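Local coordinates for carbohydrate deacetylase (Enterococcus faecalis, PDB 2I5I), which probably removes acetyl groups from acetylated carbohydrates during oligosaccharide breakdown, with magnesium as its likely cofactor, at residues S3-L7 with V201-E207; I8-F14 with V33-L39; L145-R149 with L170-V174; D173-P177 with Y258-M263; Y185-I189 with Y228-R232. One frame throughout, in Å; residues are numbered along the deposited sequence.

In the fold
From the N terminus, strand 6-11 enters contact 1 and runs on directly into contact 2, where residues 8-14 pair with 33-39 across a short loop holding helix 18-29. Contact 1 closes only at residues 201-207, so contacts 2 and 3 both fall within its long loop. Contact 3 pins the segment after helix 138-151 back onto that helix, and contact 4 starts on its last residues, Asp173 and Val174, to tie them to the C terminus. Contact 4 crosses contact 1 along the chain and encloses contact 5, which also crosses contact 1. Contact 5, on the opposite side of the chain's centre from contacts 3 and 4, meets contact 2 through the Asp13-Arg232 salt bridge.

Contact 1. Residues S3-L7 with V201-E207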
# COMPACT_ATOMS: atom_id res chain seq x y z
N SER A 3 -28.60 1.69 29.42
CA SER A 3 -28.30 1.35 28.04
C SER A 3 -27.30 2.33 27.43
O SER A 3 -27.34 3.54 27.64
CB SER A 3 -29.59 1.33 27.21
N ASN A 4 -26.34 1.80 26.65
CA ASN A 4 -25.36 2.74 26.10
C ASN A 4 -26.00 3.55 24.98
O ASN A 4 -27.05 3.20 24.45
CB ASN A 4 -24.10 2.00 25.66
CG ASN A 4 -24.43 0.77 24.83
OD1 ASN A 4 -25.39 0.80 24.05
ND2 ASN A 4 -23.65 -0.29 25.02
N LYS A 5 -25.35 4.67 24.65
CA LYS A 5 -25.83 5.55 23.59
C LYS A 5 -24.85 5.45 22.41
O LYS A 5 -23.64 5.59 22.63
CB LYS A 5 -25.96 7.00 24.04
CG LYS A 5 -26.78 7.16 25.32
CD LYS A 5 -28.21 7.54 24.98
CE LYS A 5 -29.12 7.53 26.20
NZ LYS A 5 -29.74 8.85 26.51
N LYS A 6 -25.39 5.19 21.23
CA LYS A 6 -24.51 5.06 20.05
C LYS A 6 -24.74 6.25 19.13
O LYS A 6 -25.86 6.52 18.68
CB LYS A 6 -24.77 3.74 19.34
CG LYS A 6 -24.47 2.54 20.24
CD LYS A 6 -24.89 1.28 19.49
CE LYS A 6 -26.08 0.66 20.20
NZ LYS A 6 -25.58 -0.29 21.23
N LEU A 7 -23.65 6.96 18.87
CA LEU A 7 -23.68 8.19 18.11
C LEU A 7 -22.88 8.05 16.80
O LEU A 7 -21.69 7.83 16.83
CB LEU A 7 -23.10 9.36 18.90
CG LEU A 7 -23.04 10.69 18.16
CD1 LEU A 7 -24.42 11.14 17.72
CD2 LEU A 7 -22.41 11.80 19.00
N VAL A 201 -28.52 13.75 23.37
CA VAL A 201 -28.41 12.29 23.26
C VAL A 201 -28.43 11.63 24.62
O VAL A 201 -29.02 10.58 24.86
CB VAL A 201 -27.13 11.86 22.51
CG1 VAL A 201 -26.90 10.36 22.65
CG2 VAL A 201 -27.24 12.27 21.05
N VAL A 202 -27.76 12.27 25.57
CA VAL A 202 -27.63 11.64 26.88
C VAL A 202 -28.98 11.62 27.59
O VAL A 202 -29.26 10.77 28.43
CB VAL A 202 -26.60 12.38 27.74
CG1 VAL A 202 -26.83 12.09 29.21
CG2 VAL A 202 -25.19 11.99 27.34
N CYS A 203 -29.82 12.58 27.23
CA CYS A 203 -31.11 12.75 27.87
C CYS A 203 -32.22 11.90 27.26
O CYS A 203 -33.29 11.77 27.86
CB CYS A 203 -31.52 14.23 27.79
SG CYS A 203 -30.56 15.30 28.88
N SER A 204 -32.02 11.32 26.07
CA SER A 204 -33.20 10.70 25.47
C SER A 204 -33.17 9.18 25.61
O SER A 204 -32.20 8.62 26.11
CB SER A 204 -33.32 11.09 23.99
OG SER A 204 -32.52 10.22 23.22
N GLU A 205 -34.27 8.57 25.20
CA GLU A 205 -34.54 7.15 25.36
C GLU A 205 -33.95 6.29 24.25
O GLU A 205 -33.77 5.08 24.42
CB GLU A 205 -36.06 6.93 25.41
N GLY A 206 -33.67 6.94 23.13
CA GLY A 206 -33.07 6.33 21.97
C GLY A 206 -31.85 5.49 22.28
O GLY A 206 -31.25 5.65 23.34
N GLU A 207 -31.50 4.61 21.35
CA GLU A 207 -30.29 3.81 21.46
C GLU A 207 -29.24 4.33 20.47
O GLU A 207 -28.08 4.49 20.87
CB GLU A 207 -30.57 2.33 21.24
CG GLU A 207 -29.41 1.38 21.56
CD GLU A 207 -29.51 0.06 20.81
OE1 GLU A 207 -30.63 -0.26 20.34
OE2 GLU A 207 -28.49 -0.66 20.67
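Lys5, near the start of the chain, sends its ammonium group to the C-terminal end of helix 191-203, where backbone carbonyls gather at the negative end of the helix dipole. Lys5 NZ donates to Val202 O at 2.8 Å, from above the carbonyl plane and not on a lone pair. It also bonds Val201 O and Ser204 O, at separations so short in the model that their exact lengths are doubtful. Bends at chi2 (-98°) and chi4 (119°) carry the chain there past Val201, with Lys5 CB 3.8 Å from Val201 CG1. Beyond the helix, the backbone turns to join the parallel sheet: Lys6 N donates to Glu207 O at 2.8 Å, and the pairing continues between Lys6 and Phe209 in strand 208-213. The Lys6 and Glu207 side chains lie alongside each other, and a salt bridge joins Lys6 NZ to Glu207 OE2, whose position is less sure. Lys6 NZ further donates to Asn4 OD1 at 3.0 Å, the donor tilted 31° from the carbonyl plane. Across the subunit boundary, Lys150 of the second subunit pairs with Glu207, while Asp111 of that subunit is the stronger partner of Lys6 and its OD2 also accepts from Asn4 ND2.

Contact 2. Residues I8-F14 with V33-L39; sequences IINADDF and VTSTTAL
Parallel strand pairing, deep in the core of the sheet, sets Asn10 beside Ser35 and Ala11 beside Thr36. Ala11 N donates to Ser35 O at 2.9 Å and Thr37 N to Ala11 O at 3.1 Å. Ala11 O takes a second bond, from Thr36 OG1 at 2.6 Å, and the two donors reach it from opposite faces of its plane. On the other side of the sheet, Ser35 OG donates to Asn10 OD1 at 2.7 Å, while the amide's ND2 makes a weak bond to Thr37 OG1, whose stronger partner is Asp128. The strands belong to a beta-alpha-beta unit: helix 18-29 forms the crossover connecting them and packs on the face bearing Ala11 and Thr36, with Ile24 touching both. After the corner at Asp12 the pairing resumes as Phe14 N donates to Thr37 O at 3.0 Å. With Thr36 OG1 anti to the backbone N (chi1 -169°), CG2 falls between N and the carbonyl carbon and lies over one face of the Phe14 ring in a CH-pi contact, 4.1 Å from its centroid. The Asp13 side chain touches His64 and His130, the latter a predicted magnesium ligand, consistent with a metal site; Arg232 forms a salt bridge to Asp13 OD2.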
# COMPACT_ATOMS: atom_id res chain seq x y z
N ILE A 8 -23.61 8.16 15.71
CA ILE A 8 -23.10 8.19 14.36
C ILE A 8 -22.98 9.66 13.99
O ILE A 8 -23.95 10.42 14.04
CB ILE A 8 -24.04 7.44 13.41
CG1 ILE A 8 -24.27 5.97 13.78
CG2 ILE A 8 -23.56 7.59 11.98
CD1 ILE A 8 -25.39 5.34 12.99
N ILE A 9 -21.79 10.10 13.65
CA ILE A 9 -21.44 11.42 13.16
C ILE A 9 -21.04 11.23 11.71
O ILE A 9 -20.01 10.65 11.37
CB ILE A 9 -20.33 12.09 13.99
CG1 ILE A 9 -20.70 12.11 15.46
CG2 ILE A 9 -20.00 13.49 13.50
CD1 ILE A 9 -19.72 12.75 16.40
N ASN A 10 -21.96 11.67 10.85
CA ASN A 10 -21.85 11.34 9.43
C ASN A 10 -21.65 12.63 8.65
O ASN A 10 -22.45 13.55 8.72
CB ASN A 10 -23.09 10.60 8.89
CG ASN A 10 -22.92 10.20 7.44
OD1 ASN A 10 -22.56 9.07 7.11
ND2 ASN A 10 -23.20 11.16 6.57
N ALA A 11 -20.57 12.63 7.88
CA ALA A 11 -20.27 13.75 6.99
C ALA A 11 -20.97 13.55 5.66
O ALA A 11 -20.70 12.58 4.95
CB ALA A 11 -18.76 13.87 6.78
N ASP A 12 -21.86 14.45 5.29
CA ASP A 12 -22.49 14.36 3.98
C ASP A 12 -21.56 14.88 2.87
O ASP A 12 -20.69 15.72 3.12
CB ASP A 12 -23.81 15.13 4.00
CG ASP A 12 -24.83 14.53 4.95
OD1 ASP A 12 -24.52 13.56 5.67
OD2 ASP A 12 -25.97 15.05 4.99
N ASP A 13 -21.73 14.37 1.67
CA ASP A 13 -21.15 14.87 0.44
C ASP A 13 -19.75 14.35 0.14
O ASP A 13 -18.99 15.01 -0.59
CB ASP A 13 -21.12 16.41 0.45
CG ASP A 13 -22.49 17.06 0.41
OD1 ASP A 13 -23.44 16.34 0.02
OD2 ASP A 13 -22.65 18.25 0.77
N PHE A 14 -19.40 13.18 0.62
CA PHE A 14 -18.13 12.55 0.17
C PHE A 14 -18.08 12.47 -1.33
O PHE A 14 -19.07 12.14 -1.99
CB PHE A 14 -17.97 11.18 0.82
CG PHE A 14 -16.52 10.70 0.89
CD1 PHE A 14 -15.61 11.39 1.69
CD2 PHE A 14 -16.13 9.59 0.18
CE1 PHE A 14 -14.30 10.96 1.75
CE2 PHE A 14 -14.81 9.14 0.24
CZ PHE A 14 -13.92 9.83 1.04
N VAL A 33 -15.74 12.43 13.27
CA VAL A 33 -16.55 11.91 12.17
C VAL A 33 -16.31 10.41 12.04
O VAL A 33 -15.17 9.94 11.90
CB VAL A 33 -16.27 12.60 10.83
CG1 VAL A 33 -16.98 11.89 9.68
CG2 VAL A 33 -16.67 14.07 10.91
N THR A 34 -17.37 9.61 12.10
CA THR A 34 -17.20 8.16 12.05
C THR A 34 -17.70 7.52 10.77
O THR A 34 -17.44 6.33 10.49
CB THR A 34 -17.96 7.48 13.23
OG1 THR A 34 -19.35 7.58 12.87
CG2 THR A 34 -17.78 8.20 14.54
N SER A 35 -18.39 8.30 9.97
CA SER A 35 -19.06 7.86 8.75
C SER A 35 -19.18 8.99 7.75
O SER A 35 -19.11 10.17 8.15
CB SER A 35 -20.44 7.36 9.17
OG SER A 35 -21.21 6.96 8.05
N THR A 36 -19.37 8.65 6.49
CA THR A 36 -19.70 9.60 5.45
C THR A 36 -20.64 8.96 4.45
O THR A 36 -20.74 7.72 4.36
CB THR A 36 -18.43 10.13 4.77
OG1 THR A 36 -18.67 11.26 3.91
CG2 THR A 36 -17.84 9.01 3.91
N THR A 37 -21.31 9.80 3.68
CA THR A 37 -22.12 9.28 2.56
C THR A 37 -21.70 10.00 1.28
O THR A 37 -21.56 11.22 1.35
CB THR A 37 -23.63 9.44 2.79
OG1 THR A 37 -23.95 10.75 3.24
CG2 THR A 37 -24.04 8.43 3.86
N ALA A 38 -21.51 9.20 0.24
CA ALA A 38 -20.87 9.59 -1.00
C ALA A 38 -21.80 9.71 -2.19
O ALA A 38 -22.73 8.90 -2.33
CB ALA A 38 -19.80 8.53 -1.31
N LEU A 39 -21.52 10.68 -3.06
CA LEU A 39 -22.30 10.92 -4.27
C LEU A 39 -21.75 10.20 -5.49
O LEU A 39 -20.82 10.67 -6.15
CB LEU A 39 -22.35 12.42 -4.54
CG LEU A 39 -22.97 13.34 -3.49
CD1 LEU A 39 -22.32 14.71 -3.55
CD2 LEU A 39 -24.49 13.44 -3.71

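Contact 3. Residues L145-R149 with L170-V174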
# COMPACT_ATOMS: atom_id res chain seq x y z
N LEU A 145 -37.31 3.59 1.07
CA LEU A 145 -37.48 2.38 1.88
C LEU A 145 -37.55 1.14 1.02
O LEU A 145 -37.02 0.07 1.35
CB LEU A 145 -38.75 2.47 2.75
CG LEU A 145 -38.61 3.49 3.90
CD1 LEU A 145 -39.98 4.03 4.28
CD2 LEU A 145 -37.87 2.89 5.07
N ALA A 146 -38.18 1.27 -0.16
CA ALA A 146 -38.24 0.15 -1.08
C ALA A 146 -36.83 -0.27 -1.51
O ALA A 146 -36.54 -1.46 -1.59
CB ALA A 146 -39.11 0.46 -2.29
N LEU A 147 -35.94 0.70 -1.79
CA LEU A 147 -34.57 0.32 -2.19
C LEU A 147 -33.75 -0.17 -1.00
O LEU A 147 -32.85 -1.02 -1.11
CB LEU A 147 -33.95 1.51 -2.92
CG LEU A 147 -34.52 1.77 -4.33
CD1 LEU A 147 -34.34 3.22 -4.75
CD2 LEU A 147 -33.89 0.80 -5.30
N ALA A 148 -34.05 0.31 0.19
CA ALA A 148 -33.43 -0.16 1.43
C ALA A 148 -33.72 -1.65 1.61
O ALA A 148 -32.84 -2.43 1.97
CB ALA A 148 -33.90 0.61 2.65
N ARG A 149 -34.99 -2.00 1.34
CA ARG A 149 -35.37 -3.42 1.50
C ARG A 149 -34.71 -4.26 0.41
O ARG A 149 -34.23 -5.35 0.70
CB ARG A 149 -36.89 -3.59 1.52
CG ARG A 149 -37.58 -2.70 2.52
CD ARG A 149 -39.10 -2.73 2.48
NE ARG A 149 -39.59 -2.12 3.72
CZ ARG A 149 -40.38 -1.10 3.92
NH1 ARG A 149 -40.92 -0.42 2.92
NH2 ARG A 149 -40.66 -0.75 5.17
N LEU A 170 -43.22 4.01 9.08
CA LEU A 170 -43.12 3.35 7.81
C LEU A 170 -41.86 2.51 7.64
O LEU A 170 -41.80 1.74 6.68
CB LEU A 170 -43.11 4.35 6.64
CG LEU A 170 -44.10 5.52 6.82
CD1 LEU A 170 -43.97 6.50 5.67
CD2 LEU A 170 -45.51 4.97 6.97
N TYR A 171 -40.90 2.71 8.53
CA TYR A 171 -39.62 2.02 8.34
C TYR A 171 -39.71 0.52 8.56
O TYR A 171 -39.24 -0.26 7.74
CB TYR A 171 -38.55 2.61 9.28
CG TYR A 171 -37.90 3.89 8.75
CD1 TYR A 171 -38.65 5.04 8.56
CD2 TYR A 171 -36.55 3.90 8.44
CE1 TYR A 171 -38.07 6.20 8.08
CE2 TYR A 171 -35.94 5.05 7.95
CZ TYR A 171 -36.71 6.18 7.78
OH TYR A 171 -36.16 7.34 7.31
N GLN A 172 -40.29 0.12 9.69
CA GLN A 172 -40.56 -1.29 9.98
C GLN A 172 -39.30 -2.14 10.00
O GLN A 172 -38.55 -2.04 10.98
CB GLN A 172 -41.61 -1.78 8.97
CG GLN A 172 -42.96 -1.19 9.35
CD GLN A 172 -44.01 -1.19 8.27
OE1 GLN A 172 -44.00 -1.92 7.29
NE2 GLN A 172 -45.00 -0.30 8.47
N ASP A 173 -39.08 -2.95 8.98
CA ASP A 173 -37.93 -3.82 8.85
C ASP A 173 -36.64 -3.05 8.50
O ASP A 173 -35.55 -3.57 8.74
CB ASP A 173 -38.16 -4.88 7.78
CG ASP A 173 -38.57 -4.33 6.43
OD1 ASP A 173 -39.09 -3.21 6.32
OD2 ASP A 173 -38.39 -5.06 5.42
N VAL A 174 -36.80 -1.87 7.93
CA VAL A 174 -35.65 -1.02 7.58
C VAL A 174 -35.10 -0.28 8.80
O VAL A 174 -35.69 0.63 9.39
CB VAL A 174 -35.99 -0.02 6.48
CG1 VAL A 174 -34.77 0.84 6.16
CG2 VAL A 174 -36.48 -0.69 5.21
O HOH W 1 -43.21 1.27 4.53
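Asp173 OD1 is gripped side-on by two nitrogens of Arg149, NE at 2.9 Å and NH2 at 3.1 Å. NE uses the syn lone pair of OD1, whereas NH2 meets the oxygen nearly along its C-O bond. Both bonds lie close to the guanidinium plane, and the carboxylate is turned only 16° from it, so the two flat groups are almost coplanar. Arg149 NH2 also donates to Leu170 O at 3.1 Å, in the plane of that carbonyl, and weakly to Tyr171 O. A water adds to this network, donating to Leu170 O and accepting from Arg149 NH1. Together the bonds fix the rotation of the guanidinium and tie it to backbone as well as to a charge. The chain of Arg149, extended from CG to NE, passes across Val174, and its CG comes 3.5 Å from Val174 CG2. One turn earlier in the helix, Leu145 supplies the apolar half of the contact. Its CD2 sits over one face of the Tyr171 ring, 3.9 Å from the centroid, and also touches Val174 CB; CD1 packs on Leu170 CB. Ala148 CB meets Val174 CG1 at 3.6 Å. Tyr171 is held at its far end, where its hydroxyl bonds Arg156 O and Ala158 N. What docks on helix 138-151 is a type II' beta turn from Tyr171 to Val174, with Gln172 at positive phi and Val174 N bonded to Tyr171 O at 2.9 Å.

Contact 4. Residues D173-P177 with Y258-M263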
# COMPACT_ATOMS: atom_id res chain seq x y z
N ASP A 173 -39.08 -2.95 8.98
CA ASP A 173 -37.93 -3.82 8.85
C ASP A 173 -36.64 -3.05 8.50
O ASP A 173 -35.55 -3.57 8.74
CB ASP A 173 -38.16 -4.88 7.78
CG ASP A 173 -38.57 -4.33 6.43
OD1 ASP A 173 -39.09 -3.21 6.32
OD2 ASP A 173 -38.39 -5.06 5.42
N VAL A 174 -36.80 -1.87 7.93
CA VAL A 174 -35.65 -1.02 7.58
C VAL A 174 -35.10 -0.28 8.80
O VAL A 174 -35.69 0.63 9.39
CB VAL A 174 -35.99 -0.02 6.48
CG1 VAL A 174 -34.77 0.84 6.16
CG2 VAL A 174 -36.48 -0.69 5.21
N ARG A 175 -33.89 -0.65 9.21
CA ARG A 175 -33.27 -0.08 10.39
C ARG A 175 -32.83 1.37 10.23
O ARG A 175 -32.47 1.77 9.12
CB ARG A 175 -32.07 -0.98 10.73
CG ARG A 175 -32.53 -2.35 11.23
CD ARG A 175 -31.44 -3.19 11.85
NE ARG A 175 -31.15 -2.84 13.24
CZ ARG A 175 -30.10 -3.28 13.91
NH1 ARG A 175 -29.23 -4.10 13.33
NH2 ARG A 175 -29.96 -2.88 15.17
N THR A 176 -32.87 2.13 11.32
CA THR A 176 -32.61 3.57 11.23
C THR A 176 -32.26 4.10 12.60
O THR A 176 -32.68 3.52 13.62
CB THR A 176 -33.83 4.31 10.65
OG1 THR A 176 -33.57 5.70 10.45
CG2 THR A 176 -34.99 4.23 11.65
N PRO A 177 -31.47 5.16 12.69
CA PRO A 177 -31.26 5.79 14.00
C PRO A 177 -32.59 6.25 14.61
O PRO A 177 -33.54 6.64 13.92
CB PRO A 177 -30.39 7.00 13.67
CG PRO A 177 -29.72 6.67 12.38
CD PRO A 177 -30.68 5.79 11.62
N TYR A 258 -22.99 2.98 10.78
CA TYR A 258 -24.20 2.21 10.44
C TYR A 258 -23.99 0.71 10.44
O TYR A 258 -24.94 -0.04 10.19
CB TYR A 258 -24.79 2.66 9.09
CG TYR A 258 -25.76 3.82 9.15
CD1 TYR A 258 -25.36 5.14 9.28
CD2 TYR A 258 -27.13 3.61 9.07
CE1 TYR A 258 -26.24 6.21 9.34
CE2 TYR A 258 -28.02 4.66 9.12
CZ TYR A 258 -27.60 5.96 9.25
OH TYR A 258 -28.51 6.98 9.29
N GLU A 259 -22.80 0.17 10.71
CA GLU A 259 -22.62 -1.25 10.95
C GLU A 259 -23.45 -1.68 12.17
O GLU A 259 -23.79 -2.85 12.32
CB GLU A 259 -21.16 -1.64 11.22
CG GLU A 259 -20.22 -1.60 10.03
CD GLU A 259 -20.64 -2.51 8.88
OE1 GLU A 259 -21.26 -3.58 9.12
OE2 GLU A 259 -20.36 -2.15 7.72
N SER A 260 -23.78 -0.74 13.04
CA SER A 260 -24.57 -0.95 14.24
C SER A 260 -26.05 -1.15 13.91
O SER A 260 -26.84 -1.52 14.78
CB SER A 260 -24.44 0.24 15.19
OG SER A 260 -25.12 1.37 14.67
N LEU A 261 -26.40 -0.92 12.65
CA LEU A 261 -27.75 -1.03 12.12
C LEU A 261 -27.85 -1.95 10.91
O LEU A 261 -28.80 -1.84 10.14
CB LEU A 261 -28.27 0.36 11.71
CG LEU A 261 -28.46 1.37 12.84
CD1 LEU A 261 -28.77 2.74 12.26
CD2 LEU A 261 -29.54 0.90 13.81
N ALA A 262 -26.91 -2.86 10.74
CA ALA A 262 -26.87 -3.79 9.65
C ALA A 262 -28.07 -4.75 9.75
O ALA A 262 -28.43 -5.16 10.86
CB ALA A 262 -25.58 -4.58 9.64
N MSE A 263 -28.60 -5.02 8.59
CA MSE A 263 -29.81 -5.79 8.33
C MSE A 263 -29.56 -7.25 8.03
O MSE A 263 -28.91 -7.69 7.07
OXT MSE A 263 -30.12 -7.98 8.88
CB MSE A 263 -30.58 -5.10 7.18
CG MSE A 263 -31.47 -4.03 7.83
SE MSE A 263 -32.00 -2.76 6.70
CE MSE A 263 -33.21 -3.61 5.69
O HOH W 2 -27.02 -4.80 15.13
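The Arg175 guanidinium lies flat against the C-terminal tail: Leu261 CA sits 3.6 Å above one face, toward the rim, while Ala262 O and a water occupy its edge in plane. Arg175 NH1 donates to Ala262 O at 2.8 Å, with an N-H...O angle of 142°, and to the water at 2.9 Å. That water in turn donates weakly to Ser260 O. A bend at chi3 (81°) folds the end of the arginine over the tail backbone, and Arg175 CD comes to 3.4 Å from Leu261 O. The second flat group, the Tyr258 ring, is met obliquely by the Pro177 ring, whose CG approaches Tyr258 OH at 3.3 Å. The tyrosine also stacks on His126, and its hydroxyl bonds Glu210. The contact lays the C-terminal end of the chain, after strand 254-256, along the loop that leads into strand 179-181 of the same curled parallel sheet. Between the two flat groups Leu261 fills the middle. Its CD1 packs against Pro177 CD at 3.7 Å, and its CD2 lies near Thr176 O and Arg175 NH2. At the other end, selenomethionine Met263 slides past Arg175 in the opposite direction, CG beside CG at 3.9 Å. Its chain bends at chi3, and CE lies 3.8 Å from Asp173 O. Glu259 of the tail forms a salt bridge with Arg123 of the second subunit.

Contact 5. Residues Y185-I189 with Y228-R232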
# COMPACT_ATOMS: atom_id res chain seq x y z
N TYR A 185 -25.45 23.21 11.58
CA TYR A 185 -25.47 23.75 10.25
C TYR A 185 -25.53 25.28 10.22
O TYR A 185 -26.29 25.89 10.96
CB TYR A 185 -26.69 23.20 9.48
CG TYR A 185 -26.83 23.80 8.11
CD1 TYR A 185 -26.00 23.41 7.06
CD2 TYR A 185 -27.79 24.78 7.88
CE1 TYR A 185 -26.15 23.98 5.81
CE2 TYR A 185 -27.92 25.35 6.63
CZ TYR A 185 -27.10 24.95 5.60
OH TYR A 185 -27.26 25.54 4.36
N ASP A 186 -24.71 25.84 9.34
CA ASP A 186 -24.69 27.28 9.07
C ASP A 186 -24.71 28.13 10.32
O ASP A 186 -23.72 28.15 11.08
CB ASP A 186 -25.86 27.57 8.11
CG ASP A 186 -25.64 28.86 7.34
OD1 ASP A 186 -24.47 29.21 7.10
OD2 ASP A 186 -26.63 29.54 6.97
N LYS A 187 -25.73 28.91 10.70
CA LYS A 187 -25.50 29.85 11.81
C LYS A 187 -25.42 29.17 13.16
O LYS A 187 -25.19 29.81 14.20
CB LYS A 187 -26.59 30.92 11.76
CG LYS A 187 -26.55 31.71 10.45
CD LYS A 187 -25.46 32.77 10.47
N ALA A 188 -25.58 27.85 13.19
CA ALA A 188 -25.49 27.05 14.39
C ALA A 188 -24.14 26.36 14.51
O ALA A 188 -23.88 25.62 15.46
CB ALA A 188 -26.62 26.00 14.42
N ILE A 189 -23.28 26.58 13.52
CA ILE A 189 -21.93 26.01 13.58
C ILE A 189 -21.15 26.62 14.75
O ILE A 189 -20.67 27.75 14.75
CB ILE A 189 -21.18 26.21 12.26
CG1 ILE A 189 -21.91 25.66 11.03
CG2 ILE A 189 -19.78 25.61 12.35
CD1 ILE A 189 -22.20 24.18 11.19
N TYR A 228 -23.34 26.60 0.28
CA TYR A 228 -22.81 26.32 1.61
C TYR A 228 -21.33 25.97 1.47
O TYR A 228 -20.97 24.82 1.21
CB TYR A 228 -23.54 25.18 2.33
CG TYR A 228 -23.24 25.06 3.81
CD1 TYR A 228 -23.41 26.12 4.68
CD2 TYR A 228 -22.77 23.88 4.38
CE1 TYR A 228 -23.14 26.03 6.04
CE2 TYR A 228 -22.50 23.77 5.73
CZ TYR A 228 -22.69 24.84 6.57
OH TYR A 228 -22.41 24.75 7.91
N CYS A 229 -20.49 26.98 1.63
CA CYS A 229 -19.07 26.81 1.30
C CYS A 229 -18.16 27.10 2.48
O CYS A 229 -17.68 26.20 3.16
CB CYS A 229 -18.77 27.71 0.10
SG CYS A 229 -17.09 27.53 -0.55
N MSE A 230 -17.91 28.38 2.78
CA MSE A 230 -16.93 28.72 3.82
C MSE A 230 -17.25 28.13 5.18
O MSE A 230 -16.27 27.81 5.89
CB MSE A 230 -16.78 30.24 3.89
CG MSE A 230 -16.10 30.93 2.74
SE MSE A 230 -14.61 30.22 2.00
CE MSE A 230 -13.41 30.42 3.32
N PRO A 231 -18.46 27.95 5.68
CA PRO A 231 -18.60 27.36 7.03
C PRO A 231 -18.09 25.92 7.15
O PRO A 231 -17.80 25.44 8.24
CB PRO A 231 -20.11 27.36 7.27
CG PRO A 231 -20.62 28.43 6.35
CD PRO A 231 -19.78 28.25 5.11
N ARG A 232 -17.96 25.25 6.02
CA ARG A 232 -17.54 23.84 6.09
C ARG A 232 -16.15 23.72 6.69
O ARG A 232 -15.81 22.72 7.33
CB ARG A 232 -17.59 23.19 4.72
CG ARG A 232 -18.89 23.24 3.95
CD ARG A 232 -18.93 22.08 2.95
NE ARG A 232 -20.10 22.21 2.10
CZ ARG A 232 -20.85 21.27 1.56
NH1 ARG A 232 -20.62 19.99 1.71
NH2 ARG A 232 -21.88 21.66 0.82
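Tyr228 has the most surface buried here, with Tyr185 and Ile189 next. The two tyrosines slide past each other, pointing in opposite directions: Tyr185 CE1 stands 3.4 Å above the Tyr228 plane, over the ring centre. With planes at 38° and centroids 4.4 Å apart, the pair is oblique. In both residues CG is anti to the backbone N (chi1 176° for Tyr185), which reaches each ring out to the other segment. The Tyr228 hydroxyl accepts from Asp186 N at 2.9 Å, and Glu235 in helix 231-239 bonds the same oxygen. Ile189 approaches from the opposite direction and lays CG1 and CD1 against the hydroxyl, both 3.3 Å from Tyr228 OH. Asp186 uses its side chain differently: its carboxylate, nearly perpendicular to the Tyr228 ring, sets Asp186 OD1 at the ring edge, 3.6 Å from Tyr228 CE1. The same Asp186 OD1 also lies beside Pro231 CG. The fold places this contact between the loop following strand 179-181 of the parallel sheet and the approach to helix 231-239. The Tyr228 side chain is about 9 Å, between nearest atoms, from that of His130, a predicted magnesium ligand. Within residues 228-232, Arg232 NE donates to Tyr228 O at 2.9 Å, nearly straight at 170°, and that carbonyl oxygen lies in the guanidinium plane.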